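Local coordinates for putative cellulase CEL6 (Mycobacterium tuberculosis, PDB 1UP0), which probably hydrolyses internal beta-1,4-glycosidic bonds of cellulose, as an endoglucanase of glycoside hydrolase family 6, at residues N3-K8 against G68-L73; Y42-A47 against G55-Y60. One frame throughout, in Å; residues are numbered along the deposited sequence.

Contact 1. Residues N3-K8 against G68-L73; sequences NPLAGK and GAMPVL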
loop_
_atom_site.group_PDB
_atom_site.type_symbol
_atom_site.label_atom_id
_atom_site.label_comp_id
_atom_site.label_asym_id
_atom_site.label_seq_id
_atom_site.Cartn_x
_atom_site.Cartn_y
_atom_site.Cartn_z
ATOM N N ASN A 3 -2.896 19.197 3.581
ATOM C CA ASN A 3 -2.953 17.724 3.551
ATOM C C ASN A 3 -4.069 17.325 2.612
ATOM O O ASN A 3 -5.241 17.603 2.877
ATOM C CB ASN A 3 -3.250 17.219 4.940
ATOM C CG ASN A 3 -3.305 15.686 5.039
ATOM O OD1 ASN A 3 -3.270 14.997 4.027
ATOM N ND2 ASN A 3 -3.379 15.164 6.290
ATOM N N PRO A 4 -3.745 16.682 1.499
ATOM C CA PRO A 4 -4.782 16.329 0.521
ATOM C C PRO A 4 -5.721 15.231 1.018
ATOM O O PRO A 4 -6.735 14.985 0.394
ATOM C CB PRO A 4 -3.974 15.815 -0.658
ATOM C CG PRO A 4 -2.736 15.268 -0.024
ATOM C CD PRO A 4 -2.411 16.193 1.106
ATOM N N LEU A 5 -5.385 14.565 2.115
ATOM C CA LEU A 5 -6.162 13.447 2.605
ATOM C C LEU A 5 -7.154 13.885 3.670
ATOM O O LEU A 5 -7.954 13.073 4.107
ATOM C CB LEU A 5 -5.273 12.359 3.182
ATOM C CG LEU A 5 -4.173 11.835 2.254
ATOM C CD1 LEU A 5 -3.503 10.602 2.861
ATOM C CD2 LEU A 5 -4.708 11.536 0.812
ATOM N N ALA A 6 -7.101 15.145 4.091
ATOM C CA ALA A 6 -8.005 15.616 5.124
ATOM C C ALA A 6 -9.354 16.015 4.480
ATOM O O ALA A 6 -9.449 16.245 3.292
ATOM C CB ALA A 6 -7.394 16.764 5.888
ATOM N N GLY A 7 -10.421 16.065 5.235
ATOM C CA GLY A 7 -11.639 16.589 4.584
ATOM C C GLY A 7 -12.652 15.609 4.006
ATOM O O GLY A 7 -13.833 15.988 3.829
ATOM N N LYS A 8 -12.267 14.362 3.702
ATOM C CA LYS A 8 -13.312 13.352 3.517
ATOM C C LYS A 8 -12.906 11.973 3.962
ATOM O O LYS A 8 -11.706 11.641 4.039
ATOM C CB LYS A 8 -13.861 13.352 2.113
ATOM C CG LYS A 8 -12.899 13.091 1.067
ATOM C CD LYS A 8 -13.454 13.510 -0.309
ATOM C CE LYS A 8 -12.416 13.435 -1.389
ATOM N NZ LYS A 8 -11.459 14.589 -1.261
ATOM N N GLY A 68 -18.858 10.205 -1.553
ATOM C CA GLY A 68 -18.269 11.333 -0.859
ATOM C C GLY A 68 -16.962 11.032 -0.159
ATOM O O GLY A 68 -16.693 11.605 0.907
ATOM N N ALA A 69 -16.169 10.142 -0.768
ATOM C CA ALA A 69 -15.004 9.552 -0.098
ATOM C C ALA A 69 -13.784 9.510 -0.968
ATOM O O ALA A 69 -13.874 9.533 -2.158
ATOM C CB ALA A 69 -15.331 8.132 0.383
ATOM N N MET A 70 -12.625 9.395 -0.320
ATOM C CA MET A 70 -11.343 9.334 -1.004
ATOM C C MET A 70 -10.939 7.884 -1.251
ATOM O O MET A 70 -10.753 7.132 -0.300
ATOM C CB MET A 70 -10.297 10.068 -0.126
ATOM C CG MET A 70 -8.874 9.876 -0.580
ATOM S SD MET A 70 -8.515 10.593 -2.173
ATOM C CE MET A 70 -8.212 12.256 -1.737
ATOM N N PRO A 71 -10.812 7.472 -2.519
ATOM C CA PRO A 71 -10.355 6.118 -2.820
ATOM C C PRO A 71 -8.842 6.044 -2.619
ATOM O O PRO A 71 -8.130 7.003 -2.973
ATOM C CB PRO A 71 -10.682 5.944 -4.299
ATOM C CG PRO A 71 -10.637 7.321 -4.854
ATOM C CD PRO A 71 -11.087 8.228 -3.744
ATOM N N VAL A 72 -8.410 4.884 -2.143
ATOM C CA VAL A 72 -6.974 4.556 -1.985
ATOM C C VAL A 72 -6.709 3.324 -2.879
ATOM O O VAL A 72 -7.388 2.295 -2.749
ATOM C CB VAL A 72 -6.606 4.252 -0.547
ATOM C CG1 VAL A 72 -5.106 4.080 -0.416
ATOM C CG2 VAL A 72 -7.103 5.373 0.406
ATOM N N LEU A 73 -5.796 3.490 -3.817
ATOM C CA LEU A 73 -5.407 2.452 -4.754
ATOM C C LEU A 73 -3.922 2.152 -4.606
ATOM O O LEU A 73 -3.098 3.077 -4.466
ATOM C CB LEU A 73 -5.655 2.959 -6.156
ATOM C CG LEU A 73 -7.114 3.275 -6.449
ATOM C CD1 LEU A 73 -7.230 4.657 -6.963
ATOM C CD2 LEU A 73 -7.689 2.288 -7.425
#
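With chi1 at 60°, the Lys8 side chain leaves the backbone between its own N and carbonyl carbon, runs extended along the backbone of Gly68 to Met70, and turns only at its last torsion, chi4 -75°. Met70 starts with CG opposite its backbone N (chi1 170°) and then bends at both remaining torsions, which carries CE back toward Pro4 and the Lys8 amine. The aliphatic part of the lysine does most of the touching: CB of Lys8 lies 3.5 Å from the carbonyl O of Gly68, and CG of Lys8 is 4.0 Å from the backbone N of Met70. Further out, NZ of Lys8 approaches CE of Met70 at 4.0 Å, a van der Waals contact. The same methyl, Met70 CE, meets the carbonyl O of Pro4 at 3.8 Å and packs more loosely on CD2 of Leu5. Gly68, with positive phi, completes a Schellman motif at the C-terminal end of helix 50-66, and the chain then runs through Met70 into strand 72-75 of the parallel sheet. Facing it, Asn3 to Ala6 form a type I beta turn, and within it OD1 of Asn3 accepts from N of Leu5 at 2.9 Å, closing an Asx turn, the donor lying well above the amide plane. From the turn, Leu5 touches Thr114, Ala154 and Tyr156 on the next two strands, while ND2 of Asn3 bonds to O of Asp255.

Contact 2. Residues Y42-A47 against G55-Y60; sequences YWLDQA and GTVARY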
loop_
_atom_site.group_PDB
_atom_site.type_symbol
_atom_site.label_atom_id
_atom_site.label_comp_id
_atom_site.label_asym_id
_atom_site.label_seq_id
_atom_site.Cartn_x
_atom_site.Cartn_y
_atom_site.Cartn_z
ATOM N N TYR A 42 -7.340 -0.630 -2.539
ATOM C CA TYR A 42 -7.691 -1.550 -3.606
ATOM C C TYR A 42 -6.418 -1.794 -4.438
ATOM O O TYR A 42 -5.820 -0.850 -4.953
ATOM C CB TYR A 42 -8.794 -0.929 -4.424
ATOM C CG TYR A 42 -9.316 -1.808 -5.531
ATOM C CD1 TYR A 42 -9.628 -3.143 -5.288
ATOM C CD2 TYR A 42 -9.537 -1.292 -6.815
ATOM C CE1 TYR A 42 -10.115 -3.964 -6.305
ATOM C CE2 TYR A 42 -10.059 -2.126 -7.847
ATOM C CZ TYR A 42 -10.326 -3.448 -7.572
ATOM O OH TYR A 42 -10.831 -4.303 -8.544
ATOM N N TRP A 43 -5.970 -3.058 -4.485
ATOM C CA TRP A 43 -4.675 -3.397 -5.118
ATOM C C TRP A 43 -4.862 -3.794 -6.581
ATOM O O TRP A 43 -5.729 -4.632 -6.888
ATOM C CB TRP A 43 -3.993 -4.550 -4.393
ATOM C CG TRP A 43 -3.478 -4.201 -3.025
ATOM C CD1 TRP A 43 -4.195 -3.711 -1.960
ATOM C CD2 TRP A 43 -2.119 -4.294 -2.571
ATOM N NE1 TRP A 43 -3.361 -3.509 -0.882
ATOM C CE2 TRP A 43 -2.086 -3.855 -1.232
ATOM C CE3 TRP A 43 -0.920 -4.705 -3.169
ATOM C CZ2 TRP A 43 -0.908 -3.849 -0.469
ATOM C CZ3 TRP A 43 0.235 -4.706 -2.423
ATOM C CH2 TRP A 43 0.240 -4.265 -1.084
ATOM N N LEU A 44 -4.051 -3.200 -7.454
ATOM C CA LEU A 44 -4.092 -3.468 -8.885
ATOM C C LEU A 44 -2.734 -4.013 -9.279
ATOM O O LEU A 44 -1.692 -3.478 -8.886
ATOM C CB LEU A 44 -4.327 -2.196 -9.661
ATOM C CG LEU A 44 -5.644 -1.469 -9.349
ATOM C CD1 LEU A 44 -5.677 -0.174 -10.101
ATOM C CD2 LEU A 44 -6.808 -2.375 -9.687
ATOM N N ASP A 45 -2.754 -5.059 -10.094
ATOM C CA ASP A 45 -1.538 -5.623 -10.628
ATOM C C ASP A 45 -1.768 -6.103 -12.050
ATOM O O ASP A 45 -2.645 -5.592 -12.741
ATOM C CB ASP A 45 -1.052 -6.719 -9.704
ATOM C CG ASP A 45 -2.013 -7.894 -9.586
ATOM O OD1 ASP A 45 -3.084 -7.946 -10.251
ATOM O OD2 ASP A 45 -1.720 -8.848 -8.845
ATOM N N GLN A 46 -0.942 -7.056 -12.490
ATOM C CA GLN A 46 -0.947 -7.517 -13.867
ATOM C C GLN A 46 -2.207 -8.297 -14.276
ATOM O O GLN A 46 -2.430 -8.528 -15.455
ATOM C CB GLN A 46 0.370 -8.282 -14.163
ATOM C CG GLN A 46 0.405 -9.718 -13.637
ATOM C CD GLN A 46 0.381 -9.857 -12.140
ATOM O OE1 GLN A 46 0.970 -9.063 -11.419
ATOM N NE2 GLN A 46 -0.318 -10.888 -11.660
ATOM N N ALA A 47 -3.068 -8.630 -13.318
ATOM C CA ALA A 47 -4.421 -9.144 -13.600
ATOM C C ALA A 47 -5.343 -8.132 -14.240
ATOM O O ALA A 47 -6.422 -8.481 -14.697
ATOM C CB ALA A 47 -5.072 -9.627 -12.319
ATOM N N GLY A 55 -10.647 1.686 -17.280
ATOM C CA GLY A 55 -12.051 1.607 -16.966
ATOM C C GLY A 55 -12.273 1.140 -15.546
ATOM O O GLY A 55 -13.173 1.629 -14.883
ATOM N N THR A 56 -11.436 0.203 -15.074
ATOM C CA THR A 56 -11.491 -0.309 -13.707
ATOM C C THR A 56 -11.232 0.837 -12.717
ATOM O O THR A 56 -11.938 0.977 -11.709
ATOM C CB THR A 56 -10.440 -1.394 -13.503
ATOM O OG1 THR A 56 -10.651 -2.466 -14.456
ATOM C CG2 THR A 56 -10.561 -2.034 -12.116
ATOM N N VAL A 57 -10.225 1.644 -13.030
ATOM C CA VAL A 57 -9.845 2.759 -12.165
ATOM C C VAL A 57 -10.916 3.852 -12.170
ATOM O O VAL A 57 -11.300 4.350 -11.103
ATOM C CB VAL A 57 -8.446 3.303 -12.594
ATOM C CG1 VAL A 57 -8.126 4.675 -11.950
ATOM C CG2 VAL A 57 -7.363 2.243 -12.293
ATOM N N ALA A 58 -11.439 4.177 -13.350
ATOM C CA ALA A 58 -12.493 5.192 -13.485
ATOM C C ALA A 58 -13.734 4.778 -12.712
ATOM O O ALA A 58 -14.375 5.617 -12.024
ATOM C CB ALA A 58 -12.827 5.448 -14.932
ATOM N N ARG A 59 -14.069 3.488 -12.780
ATOM C CA ARG A 59 -15.199 2.941 -12.029
ATOM C C ARG A 59 -14.991 3.120 -10.517
ATOM O O ARG A 59 -15.879 3.551 -9.805
ATOM C CB ARG A 59 -15.371 1.458 -12.347
ATOM C CG ARG A 59 -16.444 0.752 -11.625
ATOM C CD ARG A 59 -16.626 -0.719 -12.072
ATOM N NE ARG A 59 -17.757 -1.312 -11.388
ATOM C CZ ARG A 59 -17.718 -1.802 -10.154
ATOM N NH1 ARG A 59 -16.580 -1.813 -9.462
ATOM N NH2 ARG A 59 -18.823 -2.301 -9.608
ATOM N N TYR A 60 -13.814 2.771 -10.027
ATOM C CA TYR A 60 -13.584 2.754 -8.590
ATOM C C TYR A 60 -13.508 4.187 -8.048
ATOM O O TYR A 60 -14.085 4.496 -6.989
ATOM C CB TYR A 60 -12.284 1.994 -8.316
ATOM C CG TYR A 60 -12.090 1.655 -6.873
ATOM C CD1 TYR A 60 -12.631 0.498 -6.332
ATOM C CD2 TYR A 60 -11.375 2.483 -6.056
ATOM C CE1 TYR A 60 -12.459 0.184 -5.004
ATOM C CE2 TYR A 60 -11.183 2.177 -4.698
ATOM C CZ TYR A 60 -11.758 1.031 -4.184
ATOM O OH TYR A 60 -11.560 0.672 -2.859
#
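Tyr42 and Tyr60 meet in an offset stack, their ring centroids 4.6 Å apart and their planes inclined by 15°. The overlap is uneven. CD2 of Tyr42 sits over one face of the Tyr60 ring, displaced toward its rim and 3.6 Å from CD1 of Tyr60, whereas the phenol end of Tyr42 extends past the partner ring. On the same face, CB of Tyr42 makes a CH-pi contact, 4.0 Å from the Tyr60 centroid, and comes within 3.6 Å of the Tyr60 OH. Thr56, one helical turn before Tyr60, brings CG2 to the edge of the Tyr42 ring, 4.2 Å from OH of Tyr42. Beside the stack, CD1 of Leu44 packs on CG2 of Val57 at 3.7 Å. Both tyrosines have CG opposite the backbone N, with chi1 -177° in Tyr42 and -168° in Tyr60, which carries each ring into the space between strand and helix. These segments are the first two elements of a beta-alpha-beta unit, strand 42-44, helix 50-66 and strand 72-75, in the parallel sheet of the distorted alpha/beta barrel known from glycoside hydrolase family 6; strand and helix run antiparallel, their axes 11.3 Å apart. Within the helix, backbone N of Tyr60 bonds to the carbonyl O of Thr56, tying together the two residues that meet the Tyr42 ring. In the next shell, Leu73 touches both tyrosines from strand 72-75, Tyr11 sets its ring edge-to-face with Tyr60, and Leu44 touches Trp100 and Val57 touches Leu108, both of helix 94-108. One residue on from Leu44, OD1 of Asp45 accepts from N of Ala47 at 3.1 Å in an Asx turn, while OD2 of Asp45 forms a salt bridge with Arg81.

Overall arrangement
The centres of contacts 1 and 2 lie about 17 Å apart, and residues 68-73 bridge them: Met70 faces residues 3-8, while Pro71 to Leu73 face contact 2. Both segments of contact 2, 42-47 and 55-60, fall between residues 3-8 and 68-73 in the chain; helix 50-66 then leads into strand 72-75. Strands 42-44 and 72-75 are also neighbours in the sheet: O of Val72 lies 2.9 Å from N of Tyr42, a probable hydrogen bond. The side chains join as well, CB of Pro71 packing on CE2 of Tyr60 at 3.8 Å and CD2 of Leu73 on CD2 of Tyr60 at 3.9 Å.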